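Local coordinates for protein sortase (Actinomyces oris, PDB 2XWG) that is the sortase domain of a membrane-bound class C sortase, thought to join fimbrial subunits during pilus assembly and probably working through a cysteine acyl-thioester intermediate, at residues 141-152 / 202-213. Residues are numbered along the deposited sequence; the frame is centred on the assembly and turned at random.
Sequences GPSTHSVLTGHT and VPGRDLVTLITC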
loop_
_atom_site.group_PDB
_atom_site.type_symbol
_atom_site.label_atom_id
_atom_site.label_comp_id
_atom_site.label_asym_id
_atom_site.label_seq_id
_atom_site.Cartn_x
_atom_site.Cartn_y
_atom_site.Cartn_z
ATOM N N GLY A 141 4.200 10.675 -6.579
ATOM C CA GLY A 141 4.535 11.103 -7.918
ATOM C C GLY A 141 3.380 10.816 -8.847
ATOM O O GLY A 141 2.384 10.239 -8.423
ATOM N N PRO A 142 3.516 11.188 -10.127
ATOM C CA PRO A 142 2.370 11.241 -11.037
ATOM C C PRO A 142 2.134 9.912 -11.749
ATOM O O PRO A 142 3.089 9.180 -12.015
ATOM C CB PRO A 142 2.805 12.305 -12.034
ATOM C CG PRO A 142 4.369 12.219 -12.040
ATOM C CD PRO A 142 4.788 11.411 -10.839
ATOM N N SER A 143 0.879 9.606 -12.058
ATOM C CA SER A 143 0.541 8.307 -12.636
ATOM C C SER A 143 1.018 7.178 -11.718
ATOM O O SER A 143 1.644 6.206 -12.161
ATOM C CB SER A 143 1.148 8.155 -14.038
ATOM O OG SER A 143 0.670 9.161 -14.921
ATOM N N THR A 144 0.736 7.317 -10.428
ATOM C CA THR A 144 1.098 6.274 -9.479
ATOM C C THR A 144 -0.093 5.965 -8.605
ATOM O O THR A 144 -0.815 6.859 -8.164
ATOM C CB THR A 144 2.287 6.668 -8.576
ATOM O OG1 THR A 144 1.878 7.686 -7.653
ATOM C CG2 THR A 144 3.454 7.174 -9.412
ATOM N N HIS A 145 -0.291 4.681 -8.364
ATOM C CA HIS A 145 -1.324 4.226 -7.461
ATOM C C HIS A 145 -0.753 3.087 -6.640
ATOM O O HIS A 145 -0.652 1.947 -7.109
ATOM C CB HIS A 145 -2.539 3.742 -8.235
ATOM C CG HIS A 145 -3.721 3.471 -7.368
ATOM N ND1 HIS A 145 -4.900 2.961 -7.858
ATOM C CD2 HIS A 145 -3.901 3.636 -6.040
ATOM C CE1 HIS A 145 -5.763 2.833 -6.866
ATOM N NE2 HIS A 145 -5.181 3.234 -5.752
ATOM N N SER A 146 -0.362 3.418 -5.418
ATOM C CA SER A 146 0.282 2.468 -4.522
ATOM C C SER A 146 -0.775 1.857 -3.612
ATOM O O SER A 146 -1.593 2.579 -3.024
ATOM C CB SER A 146 1.332 3.207 -3.690
ATOM O OG SER A 146 2.237 2.310 -3.105
ATOM N N VAL A 147 -0.765 0.533 -3.498
ATOM C CA VAL A 147 -1.788 -0.167 -2.730
ATOM C C VAL A 147 -1.182 -0.808 -1.491
ATOM O O VAL A 147 -0.306 -1.667 -1.610
ATOM C CB VAL A 147 -2.434 -1.253 -3.569
ATOM C CG1 VAL A 147 -3.325 -2.117 -2.698
ATOM C CG2 VAL A 147 -3.238 -0.625 -4.689
ATOM N N LEU A 148 -1.632 -0.374 -0.309
ATOM C CA LEU A 148 -1.064 -0.841 0.962
ATOM C C LEU A 148 -2.088 -1.703 1.691
ATOM O O LEU A 148 -3.229 -1.273 1.894
ATOM C CB LEU A 148 -0.645 0.337 1.848
ATOM C CG LEU A 148 0.276 1.349 1.193
ATOM C CD1 LEU A 148 0.701 2.318 2.207
ATOM C CD2 LEU A 148 1.483 0.642 0.621
ATOM N N THR A 149 -1.648 -2.893 2.105
ATOM C CA THR A 149 -2.498 -3.974 2.594
ATOM C C THR A 149 -2.317 -4.239 4.083
ATOM O O THR A 149 -1.183 -4.275 4.560
ATOM C CB THR A 149 -2.113 -5.267 1.885
ATOM O OG1 THR A 149 -1.950 -5.004 0.486
ATOM C CG2 THR A 149 -3.186 -6.277 2.056
ATOM N N GLY A 150 -3.416 -4.462 4.806
ATOM C CA GLY A 150 -3.357 -4.702 6.235
ATOM C C GLY A 150 -4.539 -5.507 6.749
ATOM O O GLY A 150 -5.663 -5.272 6.354
ATOM N N HIS A 151 -4.281 -6.450 7.651
ATOM C CA HIS A 151 -5.307 -7.309 8.225
ATOM C C HIS A 151 -6.360 -6.514 8.956
ATOM O O HIS A 151 -6.117 -5.401 9.400
ATOM C CB HIS A 151 -4.692 -8.270 9.241
ATOM C CG HIS A 151 -4.054 -9.488 8.641
ATOM N ND1 HIS A 151 -4.609 -10.187 7.593
ATOM C CD2 HIS A 151 -2.911 -10.142 8.961
ATOM C CE1 HIS A 151 -3.843 -11.218 7.289
ATOM N NE2 HIS A 151 -2.802 -11.213 8.103
ATOM N N THR A 152 -7.551 -7.097 9.029
ATOM C CA THR A 152 -8.532 -6.794 10.056
ATOM C C THR A 152 -8.777 -8.125 10.748
ATOM O O THR A 152 -8.910 -9.156 10.068
ATOM C CB THR A 152 -9.859 -6.325 9.454
ATOM O OG1 THR A 152 -9.748 -4.970 9.011
ATOM C CG2 THR A 152 -10.931 -6.380 10.485
ATOM N N VAL A 202 -4.307 5.319 -12.064
ATOM C CA VAL A 202 -5.122 6.374 -12.651
ATOM C C VAL A 202 -4.176 7.472 -13.155
ATOM O O VAL A 202 -3.504 8.135 -12.350
ATOM C CB VAL A 202 -6.119 6.942 -11.634
ATOM C CG1 VAL A 202 -6.908 8.099 -12.243
ATOM C CG2 VAL A 202 -7.066 5.837 -11.142
ATOM N N PRO A 203 -4.095 7.651 -14.490
ATOM C CA PRO A 203 -3.044 8.494 -15.083
ATOM C C PRO A 203 -3.102 9.961 -14.663
ATOM O O PRO A 203 -4.199 10.539 -14.530
ATOM C CB PRO A 203 -3.278 8.336 -16.583
ATOM C CG PRO A 203 -3.907 6.991 -16.710
ATOM C CD PRO A 203 -4.832 6.905 -15.522
ATOM N N GLY A 204 -1.915 10.536 -14.444
ATOM C CA GLY A 204 -1.776 11.910 -13.997
ATOM C C GLY A 204 -2.369 12.139 -12.619
ATOM O O GLY A 204 -2.654 13.274 -12.230
ATOM N N ARG A 205 -2.573 11.049 -11.884
ATOM C CA ARG A 205 -2.991 11.119 -10.485
ATOM C C ARG A 205 -2.005 10.388 -9.570
ATOM O O ARG A 205 -1.390 9.382 -9.959
ATOM C CB ARG A 205 -4.409 10.565 -10.304
ATOM C CG ARG A 205 -5.524 11.521 -10.728
ATOM C CD ARG A 205 -6.911 10.872 -10.557
ATOM N NE ARG A 205 -7.548 11.122 -9.256
ATOM C CZ ARG A 205 -8.555 10.398 -8.756
ATOM N NH1 ARG A 205 -9.032 9.361 -9.432
ATOM N NH2 ARG A 205 -9.084 10.695 -7.571
ATOM N N ASP A 206 -1.862 10.924 -8.362
ATOM C CA ASP A 206 -1.003 10.371 -7.316
ATOM C C ASP A 206 -1.926 9.803 -6.230
ATOM O O ASP A 206 -2.449 10.549 -5.395
ATOM C CB ASP A 206 -0.116 11.503 -6.756
ATOM C CG ASP A 206 0.933 11.020 -5.735
ATOM O OD1 ASP A 206 0.732 9.946 -5.118
ATOM O OD2 ASP A 206 1.955 11.739 -5.543
ATOM N N LEU A 207 -2.160 8.496 -6.249
ATOM C CA LEU A 207 -3.105 7.907 -5.301
ATOM C C LEU A 207 -2.482 6.823 -4.433
ATOM O O LEU A 207 -1.632 6.077 -4.889
ATOM C CB LEU A 207 -4.258 7.257 -6.057
ATOM C CG LEU A 207 -4.988 7.981 -7.166
ATOM C CD1 LEU A 207 -5.939 7.006 -7.826
ATOM C CD2 LEU A 207 -5.733 9.144 -6.565
ATOM N N VAL A 208 -2.954 6.699 -3.197
ATOM C CA VAL A 208 -2.658 5.511 -2.391
ATOM C C VAL A 208 -3.936 4.892 -1.842
ATOM O O VAL A 208 -4.760 5.588 -1.262
ATOM C CB VAL A 208 -1.777 5.831 -1.186
ATOM C CG1 VAL A 208 -1.779 4.654 -0.244
ATOM C CG2 VAL A 208 -0.373 6.149 -1.634
ATOM N N THR A 209 -4.098 3.585 -2.008
ATOM C CA THR A 209 -5.233 2.885 -1.416
ATOM C C THR A 209 -4.827 1.963 -0.261
ATOM O O THR A 209 -3.950 1.100 -0.411
ATOM C CB THR A 209 -5.974 2.043 -2.460
ATOM O OG1 THR A 209 -6.404 2.894 -3.527
ATOM C CG2 THR A 209 -7.193 1.376 -1.840
ATOM N N LEU A 210 -5.471 2.160 0.887
ATOM C CA LEU A 210 -5.371 1.254 2.014
ATOM C C LEU A 210 -6.447 0.173 1.894
ATOM O O LEU A 210 -7.642 0.471 1.898
ATOM C CB LEU A 210 -5.577 2.044 3.298
ATOM C CG LEU A 210 -4.784 3.354 3.362
ATOM C CD1 LEU A 210 -5.085 4.107 4.632
ATOM C CD2 LEU A 210 -3.282 3.103 3.263
ATOM N N ILE A 211 -6.059 -1.089 1.795
ATOM C CA ILE A 211 -7.079 -2.115 1.689
ATOM C C ILE A 211 -7.051 -3.089 2.851
ATOM O O ILE A 211 -5.995 -3.531 3.251
ATOM C CB ILE A 211 -6.937 -2.888 0.385
ATOM C CG1 ILE A 211 -8.024 -3.957 0.273
ATOM C CG2 ILE A 211 -5.575 -3.525 0.297
ATOM C CD1 ILE A 211 -8.064 -4.632 -1.091
ATOM N N THR A 212 -8.220 -3.416 3.397
ATOM C CA THR A 212 -8.320 -4.435 4.432
ATOM C C THR A 212 -9.506 -5.368 4.159
ATOM O O THR A 212 -10.260 -5.174 3.199
ATOM C CB THR A 212 -8.490 -3.796 5.798
ATOM O OG1 THR A 212 -8.440 -4.807 6.804
ATOM C CG2 THR A 212 -9.801 -3.123 5.877
ATOM N N CYS A 213 -9.665 -6.396 4.982
ATOM C CA CYS A 213 -10.814 -7.278 4.858
ATOM C C CYS A 213 -11.974 -6.767 5.672
ATOM O O CYS A 213 -11.781 -6.045 6.652
ATOM C CB CYS A 213 -10.445 -8.669 5.311
ATOM S SG CYS A 213 -9.346 -9.387 4.147
HETATM O O HOH W 1 1.051 6.560 -5.353
#
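H145 reaches across to the neighbouring strand, and its ring is worth following outward from the backbone. H145 CB lies beside L207 O; CG is swung anti to the backbone N (chi1 -170°), and H145 CD2 packs on L207 CB at 3.6 Å. L207 CD1 sits over one ring face, 4.1 Å from the centroid, a CH-pi contact. ND1 is hydrogen-bonded to R200 O, and H145 NE2 meets T209 OG1 at 2.6 Å in a nearly straight hydrogen bond; with a bond at each nitrogen the ring is held against flipping. T209 OG1 also bonds T226 OG1. The backbones form a parallel ladder from T144 N bonded to R205 O through G150 N bonded to I211 O. At its start, D206 OD2 takes the N-H of G141 (2.7 Å) from above the carboxylate plane and also pairs with R229, while OD1 is hydrogen-bonded to Y183 OH. An alanine in place of this aspartate would take away the carboxylate, and R229 would probably lose this salt-bridge partner and the G141 end be held less firmly. Farther along, T212 OG1 donates to G150 O (2.9 Å), close to H151, just past strand 144-149, and C213, near the end of strand 206-214, the predicted catalytic pair. Both strands are central in the sortase beta-barrel, between strands 129-131 and 221-229, each antiparallel to its neighbour.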